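PDB 5JS4: phiAB6 tailspike from Unidentified phage, which probably binds and fragments the exopolysaccharide of Acinetobacter baumannii as a trimeric, beta-helical tailspike of the phage. Local coordinates for residues Cys314-Ser320 with Leu340-Asn346; Gln375-Ala381 with Gly399-Asp404; Phe430-Gly436 with Ala453-Cys459; Phe444-Asn448 with Glu467-Ala472. All blocks are in the same frame, centred on the assembly; numbering follows the deposited sequence.

Interaction 1. Residues Cys314-Ser320 with Leu340-Asn346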
loop_
_atom_site.group_PDB
_atom_site.type_symbol
_atom_site.label_atom_id
_atom_site.label_comp_id
_atom_site.label_asym_id
_atom_site.label_seq_id
_atom_site.Cartn_x
_atom_site.Cartn_y
_atom_site.Cartn_z
ATOM N N CYS A 314 -28.532 -1.865 -21.178
ATOM C CA CYS A 314 -27.230 -1.533 -21.733
ATOM C C CYS A 314 -27.350 -0.578 -22.906
ATOM O O CYS A 314 -28.440 -0.360 -23.440
ATOM C CB CYS A 314 -26.484 -2.793 -22.197
ATOM S SG CYS A 314 -27.030 -3.476 -23.783
ATOM N N ILE A 315 -26.211 -0.007 -23.278
ATOM C CA ILE A 315 -26.043 0.640 -24.570
ATOM C C ILE A 315 -25.413 -0.398 -25.493
ATOM O O ILE A 315 -24.426 -1.035 -25.134
ATOM C CB ILE A 315 -25.160 1.896 -24.460
ATOM C CG1 ILE A 315 -25.903 2.973 -23.665
ATOM C CG2 ILE A 315 -24.779 2.412 -25.843
ATOM C CD1 ILE A 315 -25.062 4.173 -23.288
ATOM N N ASP A 316 -26.007 -0.578 -26.670
ATOM C CA ASP A 316 -25.552 -1.570 -27.634
ATOM C C ASP A 316 -25.230 -0.842 -28.936
ATOM O O ASP A 316 -26.122 -0.521 -29.727
ATOM C CB ASP A 316 -26.631 -2.639 -27.826
ATOM C CG ASP A 316 -26.153 -3.835 -28.635
ATOM O OD1 ASP A 316 -25.141 -3.726 -29.356
ATOM O OD2 ASP A 316 -26.806 -4.897 -28.543
ATOM N N VAL A 317 -23.946 -0.559 -29.130
ATOM C CA VAL A 317 -23.474 0.166 -30.303
ATOM C C VAL A 317 -23.410 -0.790 -31.491
ATOM O O VAL A 317 -22.835 -1.872 -31.393
ATOM C CB VAL A 317 -22.086 0.788 -30.047
ATOM C CG1 VAL A 317 -21.558 1.484 -31.293
ATOM C CG2 VAL A 317 -22.156 1.770 -28.885
ATOM N N ASP A 318 -24.013 -0.385 -32.606
ATOM C CA ASP A 318 -24.029 -1.206 -33.815
ATOM C C ASP A 318 -22.721 -1.029 -34.580
ATOM O O ASP A 318 -22.563 -0.085 -35.357
ATOM C CB ASP A 318 -25.226 -0.829 -34.691
ATOM C CG ASP A 318 -25.335 -1.681 -35.943
ATOM O OD1 ASP A 318 -24.534 -2.626 -36.116
ATOM O OD2 ASP A 318 -26.237 -1.398 -36.755
ATOM N N GLY A 319 -21.788 -1.950 -34.354
ATOM C CA GLY A 319 -20.479 -1.906 -34.992
ATOM C C GLY A 319 -20.487 -2.161 -36.490
ATOM O O GLY A 319 -19.479 -1.927 -37.154
ATOM N N SER A 320 -21.612 -2.643 -37.020
ATOM C CA SER A 320 -21.761 -2.860 -38.463
ATOM C C SER A 320 -22.208 -1.599 -39.209
ATOM O O SER A 320 -22.217 -1.581 -40.440
ATOM C CB SER A 320 -22.748 -4.000 -38.736
ATOM O OG SER A 320 -24.093 -3.593 -38.546
ATOM N N LEU A 340 -22.970 1.542 -15.669
ATOM C CA LEU A 340 -23.197 1.389 -17.101
ATOM C C LEU A 340 -22.725 0.048 -17.639
ATOM O O LEU A 340 -21.660 -0.438 -17.276
ATOM C CB LEU A 340 -22.476 2.508 -17.857
ATOM C CG LEU A 340 -22.518 2.465 -19.387
ATOM C CD1 LEU A 340 -23.936 2.660 -19.901
ATOM C CD2 LEU A 340 -21.582 3.520 -19.955
ATOM N N THR A 341 -23.539 -0.527 -18.516
ATOM C CA THR A 341 -23.163 -1.676 -19.322
ATOM C C THR A 341 -23.240 -1.226 -20.773
ATOM O O THR A 341 -24.258 -0.687 -21.199
ATOM C CB THR A 341 -24.125 -2.851 -19.077
ATOM O OG1 THR A 341 -24.202 -3.110 -17.669
ATOM C CG2 THR A 341 -23.662 -4.113 -19.798
ATOM N N ALA A 342 -22.161 -1.419 -21.527
ATOM C CA ALA A 342 -22.145 -1.016 -22.928
ATOM C C ALA A 342 -21.349 -2.000 -23.765
ATOM O O ALA A 342 -20.224 -2.355 -23.413
ATOM C CB ALA A 342 -21.577 0.385 -23.071
ATOM N N ARG A 343 -21.946 -2.437 -24.873
ATOM C CA ARG A 343 -21.308 -3.369 -25.786
ATOM C C ARG A 343 -21.311 -2.832 -27.209
ATOM O O ARG A 343 -22.081 -1.927 -27.548
ATOM C CB ARG A 343 -22.016 -4.731 -25.750
ATOM C CG ARG A 343 -23.458 -4.714 -26.249
ATOM C CD ARG A 343 -24.041 -6.112 -26.385
ATOM N NE ARG A 343 -23.484 -6.838 -27.529
ATOM C CZ ARG A 343 -22.508 -7.747 -27.477
ATOM N NH1 ARG A 343 -21.934 -8.085 -26.324
ATOM N NH2 ARG A 343 -22.100 -8.330 -28.601
ATOM N N CYS A 344 -20.439 -3.404 -28.033
ATOM C CA CYS A 344 -20.468 -3.196 -29.469
ATOM C C CYS A 344 -20.805 -4.526 -30.125
ATOM O O CYS A 344 -20.114 -5.524 -29.902
ATOM C CB CYS A 344 -19.120 -2.695 -29.972
ATOM S SG CYS A 344 -19.126 -2.255 -31.720
ATOM N N SER A 345 -21.878 -4.537 -30.911
ATOM C CA SER A 345 -22.315 -5.732 -31.622
ATOM C C SER A 345 -21.870 -5.664 -33.077
ATOM O O SER A 345 -21.963 -4.611 -33.708
ATOM C CB SER A 345 -23.839 -5.859 -31.561
ATOM O OG SER A 345 -24.290 -6.004 -30.225
ATOM N N ASN A 346 -21.376 -6.788 -33.592
ATOM C CA ASN A 346 -21.024 -6.924 -35.010
ATOM C C ASN A 346 -20.019 -5.881 -35.503
ATOM O O ASN A 346 -20.133 -5.374 -36.620
ATOM C CB ASN A 346 -22.295 -6.890 -35.867
ATOM C CG ASN A 346 -23.293 -7.955 -35.461
ATOM O OD1 ASN A 346 -24.415 -7.649 -35.057
ATOM N ND2 ASN A 346 -22.883 -9.215 -35.551
HETATM O O HOH W 1 -25.455 -5.033 -35.065
#

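Interaction 2. Residues Gln375-Ala381 with Gly399-Asp404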
loop_
_atom_site.group_PDB
_atom_site.type_symbol
_atom_site.label_atom_id
_atom_site.label_comp_id
_atom_site.label_asym_id
_atom_site.label_seq_id
_atom_site.Cartn_x
_atom_site.Cartn_y
_atom_site.Cartn_z
ATOM N N GLN A 375 -11.831 0.855 -25.660
ATOM C CA GLN A 375 -13.046 0.978 -24.864
ATOM C C GLN A 375 -13.139 2.376 -24.258
ATOM O O GLN A 375 -14.109 3.093 -24.502
ATOM C CB GLN A 375 -13.136 -0.146 -23.833
ATOM C CG GLN A 375 -13.453 -1.478 -24.501
ATOM C CD GLN A 375 -13.363 -2.674 -23.580
ATOM O OE1 GLN A 375 -12.558 -2.700 -22.647
ATOM N NE2 GLN A 375 -14.174 -3.689 -23.851
ATOM N N ILE A 376 -12.114 2.778 -23.519
ATOM C CA ILE A 376 -12.025 4.133 -22.991
ATOM C C ILE A 376 -10.935 4.881 -23.747
ATOM O O ILE A 376 -9.775 4.482 -23.723
ATOM C CB ILE A 376 -11.694 4.131 -21.484
ATOM C CG1 ILE A 376 -12.768 3.369 -20.692
ATOM C CG2 ILE A 376 -11.528 5.556 -20.966
ATOM C CD1 ILE A 376 -14.113 4.057 -20.597
ATOM N N VAL A 377 -11.320 5.959 -24.424
ATOM C CA VAL A 377 -10.376 6.806 -25.137
ATOM C C VAL A 377 -10.201 8.091 -24.341
ATOM O O VAL A 377 -11.110 8.915 -24.276
ATOM C CB VAL A 377 -10.867 7.128 -26.564
ATOM C CG1 VAL A 377 -9.886 8.047 -27.285
ATOM C CG2 VAL A 377 -11.064 5.843 -27.354
ATOM N N VAL A 378 -9.036 8.247 -23.725
ATOM C CA VAL A 378 -8.734 9.441 -22.945
ATOM C C VAL A 378 -8.184 10.506 -23.878
ATOM O O VAL A 378 -7.236 10.251 -24.616
ATOM C CB VAL A 378 -7.691 9.160 -21.845
ATOM C CG1 VAL A 378 -7.422 10.422 -21.035
ATOM C CG2 VAL A 378 -8.160 8.030 -20.936
ATOM N N LYS A 379 -8.781 11.693 -23.843
ATOM C CA LYS A 379 -8.300 12.819 -24.635
ATOM C C LYS A 379 -7.391 13.699 -23.784
ATOM O O LYS A 379 -7.567 13.805 -22.565
ATOM C CB LYS A 379 -9.470 13.622 -25.210
ATOM C CG LYS A 379 -10.461 12.802 -26.032
ATOM C CD LYS A 379 -9.846 12.135 -27.256
ATOM C CE LYS A 379 -9.615 13.121 -28.388
ATOM N NZ LYS A 379 -9.018 12.463 -29.586
ATOM N N GLN A 380 -6.413 14.320 -24.441
ATOM C CA GLN A 380 -5.342 15.057 -23.773
ATOM C C GLN A 380 -4.620 14.149 -22.762
ATOM O O GLN A 380 -4.349 12.995 -23.083
ATOM C CB GLN A 380 -5.870 16.371 -23.178
ATOM C CG GLN A 380 -6.417 17.318 -24.239
ATOM C CD GLN A 380 -5.409 17.582 -25.350
ATOM O OE1 GLN A 380 -4.244 17.892 -25.084
ATOM N NE2 GLN A 380 -5.846 17.449 -26.600
ATOM N N ALA A 381 -4.307 14.642 -21.566
ATOM C CA ALA A 381 -3.539 13.854 -20.598
ATOM C C ALA A 381 -4.268 13.737 -19.266
ATOM O O ALA A 381 -5.067 14.601 -18.904
ATOM C CB ALA A 381 -2.165 14.470 -20.391
ATOM N N GLY A 399 -8.210 -1.649 -23.526
ATOM C CA GLY A 399 -9.274 -1.294 -22.598
ATOM C C GLY A 399 -9.296 0.211 -22.383
ATOM O O GLY A 399 -10.352 0.840 -22.423
ATOM N N ILE A 400 -8.114 0.779 -22.153
ATOM C CA ILE A 400 -7.950 2.213 -21.936
ATOM C C ILE A 400 -6.789 2.708 -22.796
ATOM O O ILE A 400 -5.687 2.165 -22.724
ATOM C CB ILE A 400 -7.664 2.530 -20.452
ATOM C CG1 ILE A 400 -8.773 1.962 -19.559
ATOM C CG2 ILE A 400 -7.532 4.034 -20.243
ATOM C CD1 ILE A 400 -8.439 1.946 -18.082
ATOM N N TYR A 401 -7.045 3.737 -23.601
ATOM C CA TYR A 401 -6.045 4.294 -24.507
ATOM C C TYR A 401 -5.890 5.797 -24.289
ATOM O O TYR A 401 -6.875 6.534 -24.318
ATOM C CB TYR A 401 -6.433 4.021 -25.963
ATOM C CG TYR A 401 -5.539 4.711 -26.974
ATOM C CD1 TYR A 401 -4.156 4.581 -26.912
ATOM C CD2 TYR A 401 -6.079 5.490 -27.998
ATOM C CE1 TYR A 401 -3.333 5.210 -27.833
ATOM C CE2 TYR A 401 -5.263 6.120 -28.925
ATOM C CZ TYR A 401 -3.891 5.976 -28.838
ATOM O OH TYR A 401 -3.072 6.598 -29.752
ATOM N N CYS A 402 -4.650 6.236 -24.075
ATOM C CA CYS A 402 -4.326 7.656 -23.935
ATOM C C CYS A 402 -3.178 8.025 -24.872
ATOM O O CYS A 402 -2.023 7.667 -24.632
ATOM C CB CYS A 402 -3.958 7.986 -22.486
ATOM S SG CYS A 402 -3.495 9.710 -22.202
ATOM N N GLU A 403 -3.510 8.748 -25.938
ATOM C CA GLU A 403 -2.536 9.166 -26.944
ATOM C C GLU A 403 -1.638 10.294 -26.434
ATOM O O GLU A 403 -0.424 10.279 -26.667
ATOM C CB GLU A 403 -3.271 9.620 -28.212
ATOM C CG GLU A 403 -2.360 10.009 -29.371
ATOM C CD GLU A 403 -3.114 10.561 -30.571
ATOM O OE1 GLU A 403 -4.350 10.724 -30.497
ATOM O OE2 GLU A 403 -2.463 10.838 -31.599
ATOM N N ASP A 404 -2.245 11.266 -25.751
ATOM C CA ASP A 404 -1.563 12.484 -25.296
ATOM C C ASP A 404 -0.796 13.134 -26.454
ATOM O O ASP A 404 0.415 13.317 -26.374
ATOM C CB ASP A 404 -0.628 12.170 -24.113
ATOM C CG ASP A 404 -0.094 13.426 -23.421
ATOM O OD1 ASP A 404 -0.559 14.548 -23.719
ATOM O OD2 ASP A 404 0.800 13.291 -22.561
HETATM O O HOH W 2 -4.953 11.649 -25.371
HETATM O O HOH W 3 -6.291 8.672 -26.592
HETATM O O HOH W 4 -6.191 11.925 -28.626
HETATM O O HOH W 5 -2.228 15.830 -25.516
#

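Interaction 3. Residues Phe430-Gly436 with Ala453-Cys459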
loop_
_atom_site.group_PDB
_atom_site.type_symbol
_atom_site.label_atom_id
_atom_site.label_comp_id
_atom_site.label_asym_id
_atom_site.label_seq_id
_atom_site.Cartn_x
_atom_site.Cartn_y
_atom_site.Cartn_z
ATOM N N PHE A 430 -0.572 3.831 -23.067
ATOM C CA PHE A 430 -0.183 5.231 -23.055
ATOM C C PHE A 430 0.887 5.401 -24.126
ATOM O O PHE A 430 1.956 4.810 -24.025
ATOM C CB PHE A 430 0.404 5.615 -21.695
ATOM C CG PHE A 430 -0.576 5.525 -20.556
ATOM C CD1 PHE A 430 -1.358 6.619 -20.211
ATOM C CD2 PHE A 430 -0.700 4.356 -19.815
ATOM C CE1 PHE A 430 -2.256 6.549 -19.157
ATOM C CE2 PHE A 430 -1.597 4.278 -18.761
ATOM C CZ PHE A 430 -2.376 5.376 -18.432
ATOM N N ASP A 431 0.611 6.192 -25.159
ATOM C CA ASP A 431 1.617 6.424 -26.203
ATOM C C ASP A 431 2.819 7.197 -25.659
ATOM O O ASP A 431 3.916 7.106 -26.210
ATOM C CB ASP A 431 1.022 7.180 -27.396
ATOM C CG ASP A 431 0.118 6.315 -28.258
ATOM O OD1 ASP A 431 0.124 5.073 -28.113
ATOM O OD2 ASP A 431 -0.609 6.889 -29.091
ATOM N N ARG A 432 2.615 7.962 -24.590
ATOM C CA ARG A 432 3.680 8.785 -24.032
ATOM C C ARG A 432 3.861 8.549 -22.523
ATOM O O ARG A 432 3.980 7.395 -22.104
ATOM C CB ARG A 432 3.456 10.251 -24.419
ATOM C CG ARG A 432 3.506 10.456 -25.930
ATOM C CD ARG A 432 3.309 11.906 -26.327
ATOM N NE ARG A 432 3.586 12.116 -27.747
ATOM C CZ ARG A 432 2.783 11.758 -28.750
ATOM N NH1 ARG A 432 3.154 12.002 -30.004
ATOM N NH2 ARG A 432 1.615 11.156 -28.526
ATOM N N ASP A 433 3.887 9.611 -21.716
ATOM C CA ASP A 433 4.458 9.543 -20.364
ATOM C C ASP A 433 3.412 9.606 -19.257
ATOM O O ASP A 433 2.437 10.350 -19.350
ATOM C CB ASP A 433 5.463 10.679 -20.165
ATOM C CG ASP A 433 6.581 10.665 -21.193
ATOM O OD1 ASP A 433 6.700 9.682 -21.956
ATOM O OD2 ASP A 433 7.348 11.647 -21.232
ATOM N N VAL A 434 3.648 8.833 -18.199
ATOM C CA VAL A 434 2.742 8.739 -17.059
ATOM C C VAL A 434 3.526 8.951 -15.763
ATOM O O VAL A 434 4.519 8.263 -15.520
ATOM C CB VAL A 434 2.060 7.358 -17.026
ATOM C CG1 VAL A 434 1.043 7.286 -15.902
ATOM C CG2 VAL A 434 1.382 7.068 -18.352
ATOM N N HIS A 435 3.068 9.902 -14.945
ATOM C CA HIS A 435 3.720 10.276 -13.688
ATOM C C HIS A 435 2.718 10.231 -12.539
ATOM O O HIS A 435 1.598 10.702 -12.687
ATOM C CB HIS A 435 4.247 11.714 -13.760
ATOM C CG HIS A 435 5.497 11.883 -14.566
ATOM N ND1 HIS A 435 5.611 11.473 -15.874
ATOM C CD2 HIS A 435 6.675 12.469 -14.253
ATOM C CE1 HIS A 435 6.815 11.777 -16.327
ATOM N NE2 HIS A 435 7.480 12.386 -15.364
ATOM N N GLY A 436 3.119 9.698 -11.389
ATOM C CA GLY A 436 2.315 9.846 -10.172
ATOM C C GLY A 436 0.946 9.192 -10.205
ATOM O O GLY A 436 0.034 9.625 -9.498
ATOM N N ALA A 453 3.511 1.834 -21.800
ATOM C CA ALA A 453 3.750 3.273 -21.774
ATOM C C ALA A 453 5.164 3.576 -22.253
ATOM O O ALA A 453 6.030 2.703 -22.229
ATOM C CB ALA A 453 3.540 3.819 -20.369
ATOM N N ARG A 454 5.393 4.811 -22.690
ATOM C CA ARG A 454 6.739 5.265 -23.038
ATOM C C ARG A 454 7.578 5.515 -21.790
ATOM O O ARG A 454 8.746 5.126 -21.729
ATOM C CB ARG A 454 6.681 6.539 -23.879
ATOM C CG ARG A 454 8.027 6.947 -24.455
ATOM C CD ARG A 454 7.881 8.115 -25.414
ATOM N NE ARG A 454 7.507 9.345 -24.724
ATOM C CZ ARG A 454 7.248 10.503 -25.327
ATOM N NH1 ARG A 454 7.313 10.607 -26.652
ATOM N NH2 ARG A 454 6.920 11.565 -24.603
ATOM N N THR A 455 6.970 6.184 -20.811
ATOM C CA THR A 455 7.620 6.532 -19.553
ATOM C C THR A 455 6.657 6.251 -18.416
ATOM O O THR A 455 5.476 6.593 -18.501
ATOM C CB THR A 455 7.988 8.028 -19.508
ATOM O OG1 THR A 455 8.912 8.326 -20.560
ATOM C CG2 THR A 455 8.604 8.427 -18.163
ATOM N N VAL A 456 7.173 5.624 -17.364
ATOM C CA VAL A 456 6.427 5.395 -16.133
ATOM C C VAL A 456 7.300 5.895 -14.987
ATOM O O VAL A 456 8.315 5.279 -14.652
ATOM C CB VAL A 456 6.074 3.907 -15.960
ATOM C CG1 VAL A 456 5.399 3.659 -14.618
ATOM C CG2 VAL A 456 5.170 3.448 -17.091
ATOM N N ALA A 457 6.899 7.025 -14.411
ATOM C CA ALA A 457 7.694 7.728 -13.414
ATOM C C ALA A 457 6.892 7.940 -12.138
ATOM O O ALA A 457 5.775 8.442 -12.181
ATOM C CB ALA A 457 8.152 9.069 -13.967
ATOM N N HIS A 458 7.467 7.548 -11.006
ATOM C CA HIS A 458 6.857 7.804 -9.699
ATOM C C HIS A 458 5.406 7.340 -9.610
ATOM O O HIS A 458 4.550 8.035 -9.061
ATOM C CB HIS A 458 6.976 9.286 -9.345
ATOM C CG HIS A 458 8.384 9.783 -9.335
ATOM N ND1 HIS A 458 9.302 9.403 -8.381
ATOM C CD2 HIS A 458 9.038 10.620 -10.173
ATOM C CE1 HIS A 458 10.458 9.992 -8.628
ATOM N NE2 HIS A 458 10.325 10.734 -9.711
ATOM N N CYS A 459 5.143 6.153 -10.151
ATOM C CA CYS A 459 3.820 5.554 -10.097
ATOM C C CYS A 459 3.786 4.481 -9.021
ATOM O O CYS A 459 4.823 3.937 -8.642
ATOM C CB CYS A 459 3.450 4.945 -11.448
ATOM S SG CYS A 459 3.124 6.170 -12.736
HETATM O O HOH W 6 6.502 13.295 -27.501
HETATM O O HOH W 7 9.819 10.704 -22.293
#

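Interaction 4. Residues Phe444-Asn448 with Glu467-Ala472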
loop_
_atom_site.group_PDB
_atom_site.type_symbol
_atom_site.label_atom_id
_atom_site.label_comp_id
_atom_site.label_asym_id
_atom_site.label_seq_id
_atom_site.Cartn_x
_atom_site.Cartn_y
_atom_site.Cartn_z
ATOM N N PHE A 444 -5.419 -9.188 -15.346
ATOM C CA PHE A 444 -5.252 -9.443 -16.776
ATOM C C PHE A 444 -5.527 -10.922 -16.995
ATOM O O PHE A 444 -4.734 -11.763 -16.575
ATOM C CB PHE A 444 -3.823 -9.168 -17.269
ATOM C CG PHE A 444 -3.320 -7.770 -17.030
ATOM C CD1 PHE A 444 -4.166 -6.667 -17.041
ATOM C CD2 PHE A 444 -1.956 -7.559 -16.847
ATOM C CE1 PHE A 444 -3.662 -5.391 -16.843
ATOM C CE2 PHE A 444 -1.452 -6.288 -16.645
ATOM C CZ PHE A 444 -2.306 -5.204 -16.645
ATOM N N GLU A 445 -6.642 -11.244 -17.642
ATOM C CA GLU A 445 -6.963 -12.637 -17.952
ATOM C C GLU A 445 -7.060 -12.823 -19.460
ATOM O O GLU A 445 -7.927 -12.242 -20.103
ATOM C CB GLU A 445 -8.264 -13.073 -17.275
ATOM C CG GLU A 445 -8.581 -14.551 -17.483
ATOM C CD GLU A 445 -9.768 -15.038 -16.673
ATOM O OE1 GLU A 445 -9.959 -14.565 -15.533
ATOM O OE2 GLU A 445 -10.503 -15.915 -17.175
ATOM N N SER A 446 -6.161 -13.633 -20.014
ATOM C CA SER A 446 -6.128 -13.907 -21.451
ATOM C C SER A 446 -6.128 -12.622 -22.285
ATOM O O SER A 446 -6.939 -12.459 -23.196
ATOM C CB SER A 446 -7.291 -14.823 -21.848
ATOM O OG SER A 446 -7.213 -16.058 -21.157
ATOM N N MET A 447 -5.225 -11.708 -21.946
ATOM C CA MET A 447 -4.975 -10.514 -22.754
ATOM C C MET A 447 -3.759 -10.785 -23.637
ATOM O O MET A 447 -3.098 -11.807 -23.484
ATOM C CB MET A 447 -4.699 -9.304 -21.857
ATOM C CG MET A 447 -5.819 -8.948 -20.888
ATOM S SD MET A 447 -7.320 -8.334 -21.678
ATOM C CE MET A 447 -6.749 -6.802 -22.407
ATOM N N ASN A 448 -3.462 -9.871 -24.556
ATOM C CA ASN A 448 -2.229 -9.951 -25.350
ATOM C C ASN A 448 -1.232 -8.856 -24.981
ATOM O O ASN A 448 -0.279 -8.590 -25.713
ATOM C CB ASN A 448 -2.553 -9.909 -26.846
ATOM C CG ASN A 448 -2.975 -11.261 -27.388
ATOM O OD1 ASN A 448 -2.591 -12.302 -26.855
ATOM N ND2 ASN A 448 -3.767 -11.253 -28.454
ATOM N N GLU A 467 -3.093 -13.810 -15.616
ATOM C CA GLU A 467 -3.337 -15.222 -15.900
ATOM C C GLU A 467 -3.684 -15.457 -17.367
ATOM O O GLU A 467 -4.774 -15.111 -17.823
ATOM C CB GLU A 467 -4.447 -15.765 -14.993
ATOM C CG GLU A 467 -4.708 -17.259 -15.164
ATOM C CD GLU A 467 -5.546 -17.857 -14.048
ATOM O OE1 GLU A 467 -6.098 -17.097 -13.224
ATOM O OE2 GLU A 467 -5.657 -19.102 -13.997
ATOM N N ASN A 468 -2.727 -16.049 -18.082
ATOM C CA ASN A 468 -2.872 -16.489 -19.473
ATOM C C ASN A 468 -2.871 -15.360 -20.496
ATOM O O ASN A 468 -3.214 -14.213 -20.197
ATOM C CB ASN A 468 -4.109 -17.377 -19.661
ATOM C CG ASN A 468 -4.089 -18.599 -18.762
ATOM O OD1 ASN A 468 -3.024 -19.124 -18.434
ATOM N ND2 ASN A 468 -5.267 -19.059 -18.357
ATOM N N LEU A 469 -2.471 -15.714 -21.715
ATOM C CA LEU A 469 -2.426 -14.790 -22.833
ATOM C C LEU A 469 -3.359 -15.314 -23.917
ATOM O O LEU A 469 -3.512 -16.529 -24.065
ATOM C CB LEU A 469 -0.996 -14.669 -23.358
ATOM C CG LEU A 469 0.030 -14.134 -22.348
ATOM C CD1 LEU A 469 1.450 -14.474 -22.778
ATOM C CD2 LEU A 469 -0.126 -12.635 -22.156
ATOM N N LYS A 470 -3.981 -14.409 -24.667
ATOM C CA LYS A 470 -4.985 -14.805 -25.659
ATOM C C LYS A 470 -4.348 -15.553 -26.830
ATOM O O LYS A 470 -4.727 -16.691 -27.123
ATOM C CB LYS A 470 -5.773 -13.591 -26.163
ATOM C CG LYS A 470 -7.074 -13.967 -26.854
ATOM C CD LYS A 470 -8.003 -12.777 -27.031
ATOM C CE LYS A 470 -9.350 -13.228 -27.578
ATOM N NZ LYS A 470 -10.253 -12.092 -27.908
ATOM N N THR A 471 -3.391 -14.906 -27.492
ATOM C CA THR A 471 -2.614 -15.534 -28.572
ATOM C C THR A 471 -1.097 -15.365 -28.417
ATOM O O THR A 471 -0.334 -16.148 -28.982
ATOM C CB THR A 471 -3.027 -15.005 -29.961
ATOM O OG1 THR A 471 -2.806 -13.591 -30.032
ATOM C CG2 THR A 471 -4.495 -15.311 -30.242
ATOM N N ALA A 472 -0.659 -14.353 -27.669
ATOM C CA ALA A 472 0.768 -14.146 -27.406
ATOM C C ALA A 472 1.343 -15.286 -26.570
ATOM O O ALA A 472 0.609 -15.995 -25.885
ATOM C CB ALA A 472 0.989 -12.814 -26.705
HETATM O O HOH W 8 -8.075 -14.648 -13.350
HETATM O O HOH W 9 -6.306 -17.893 -22.940
#

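Interaction 1. Residues Cys314-Ser320 with Leu340-Asn346
D316 and S345 meet on the face of two parallel strands that also carries R343. The hydroxyl of S345 gives its proton to the syn lone pair of D316 OD1, with S345 OG 2.6 Å from that oxygen, and the same OG accepts R343 NE in the guanidinium plane, where the bend of the arginine at chi3 (-73°) brings it. R343 lies alongside D316, their charged planes 85° apart, and the D316 OD1 to R343 NE salt bridge is long at 4.0 Å; R283 engages D316 OD2. The other face is buried and apolar, with I315 CB 4.1 Å from A342 CB and V317 CG1 4.5 Å from C344 SG. At the strand start I315 CD1 touches L340 CD1. Toward S320 and N346 the contact opens to solvent: a water joins D318 OD1 to N346 OD1, and D318 closes an Asx turn with S320 N. R343 NH1 binds a malonic acid, probably from the crystallisation liquor. Such ladders link successive rungs of a right-handed parallel beta-helix of the pectate lyase type.

Interaction 2. Residues Gln375-Ala381 with Gly399-Asp404
V378 packs against I400 and C402 on the buried side of two neighbouring strands. Its CB lies 3.7 Å from Y401 O and 4.0 Å from C402 CB. CG1, anti to the backbone N (chi1 -179°), reaches to 4.2 Å from C402 SG, while CG2, beside the backbone N and anti to the carbonyl carbon, lies 3.9 Å from Y401 O and crosses I400 CG2 at an angle, 4.1 Å off. F385 lies against the same valine. I376 CB and I400 CG1 continue this apolar line, as expected of the stacked coils of a parallel beta-helix, whose inward residues form ladders along the axis. Three backbone bonds set the parallel register, among them V378 N to Y401 O at 2.8 Å. Past V378 the strands part and water takes over: one molecule accepts from E403 N and another from D404 N, both lying close to V378 O. A381 CB rests 3.7 Å from D404 OD1, which accepts from R408 N, and on the outward face the hydroxyl of Y401 bonds to D431.

Interaction 3. Residues Phe430-Gly436 with Ala453-Cys459
The guanidinium of R454 meets two partners from 430-436, one over a face and one at an edge. R432 CG lies over the face, 3.7 Å above the plane and offset toward the rim; D433 stands at the edge, its carboxylate plane turned 59° from the guanidinium. R454 NE gives the strong bond, 2.9 Å to D433 OD1 on the syn side but 25° out of the carboxylate plane, whereas NH2 adds only weak bonds to both oxygens. The bend of the R454 chain at chi3 (69°) brings NE round to this acid. The two arginines run across each other. One water accepts from R432 NE and from R454 NH1, and R432 NH2 bonds to E403 O. Further along, the H435 ring lies flat over A457 CB in a CH-pi contact, while W465 of the third subunit packs on H435. On the buried face V434 CG1 meets C459 SG at 3.9 Å. Between these two neighbouring rungs of the parallel beta-helix, D433 would probably offset part of the arginine repulsion, and the shared water and E403 O may ease it further.

Interaction 4. Residues Phe444-Asn448 with Glu467-Ala472
F444 O accepts E467 N at 2.8 Å in a nearly straight bond (173°), opening a short parallel pairing. At E445 the side chain runs out extended, CG anti to the backbone N (chi1 -176°), beside that of E467. E445 OE1 and E467 OE1 lie 5.2 Å apart and are joined by one water. Y419 and W465 supply further partners to these two oxygens. S446 turns the corner: its N bonds to E467 O at 3.0 Å, OG takes up a second water, and its carbonyl O lies 3.4 Å from K470 CB. M447 sends its side chain inward and offers O to K470 N, which comes from above the carbonyl plane; L469 CD2 also packs near this oxygen. N448 ends the segment with its amide. OD1 receives two backbone donors, T471 N at 2.8 Å on an in-plane lone pair and A472 N at 2.9 Å from above the plane, which holds the turn after strand 467-469; ND2 gives T471 OG1 a weak bond and bonds to D424 O. This corner of the beta-helix lies between strand 413-421, which bonds to E445 and whose F420 touches M447, and strand 495-498, bonded to N468; W501 of strand 501-502 packs on M447 and L469.

How the interactions relate
All four contacts pair parallel strands of successive coils in one beta-helix, though not all on the same part of its wall. Interactions 1 and 2 are buried, interaction 3 is partly buried and interaction 4 lies at the surface. Interactions 1 and 4 reach the same set of paired strands, their centres about 23 Å apart. Interactions 2 and 3 touch directly, through E403 and R432 as well as the tyrosine-aspartate pair already named. Interactions 3 and 4 sit on consecutive strands of the same coils, as 433-435 leads to 438-447 and 455-457 to 460-469. Chemistry follows place: interaction 2 is largely apolar with waters at its end, interactions 1 and 3 add outward charged groups, and interaction 4 relies on backbone and amide bonds, with two acids joined through water.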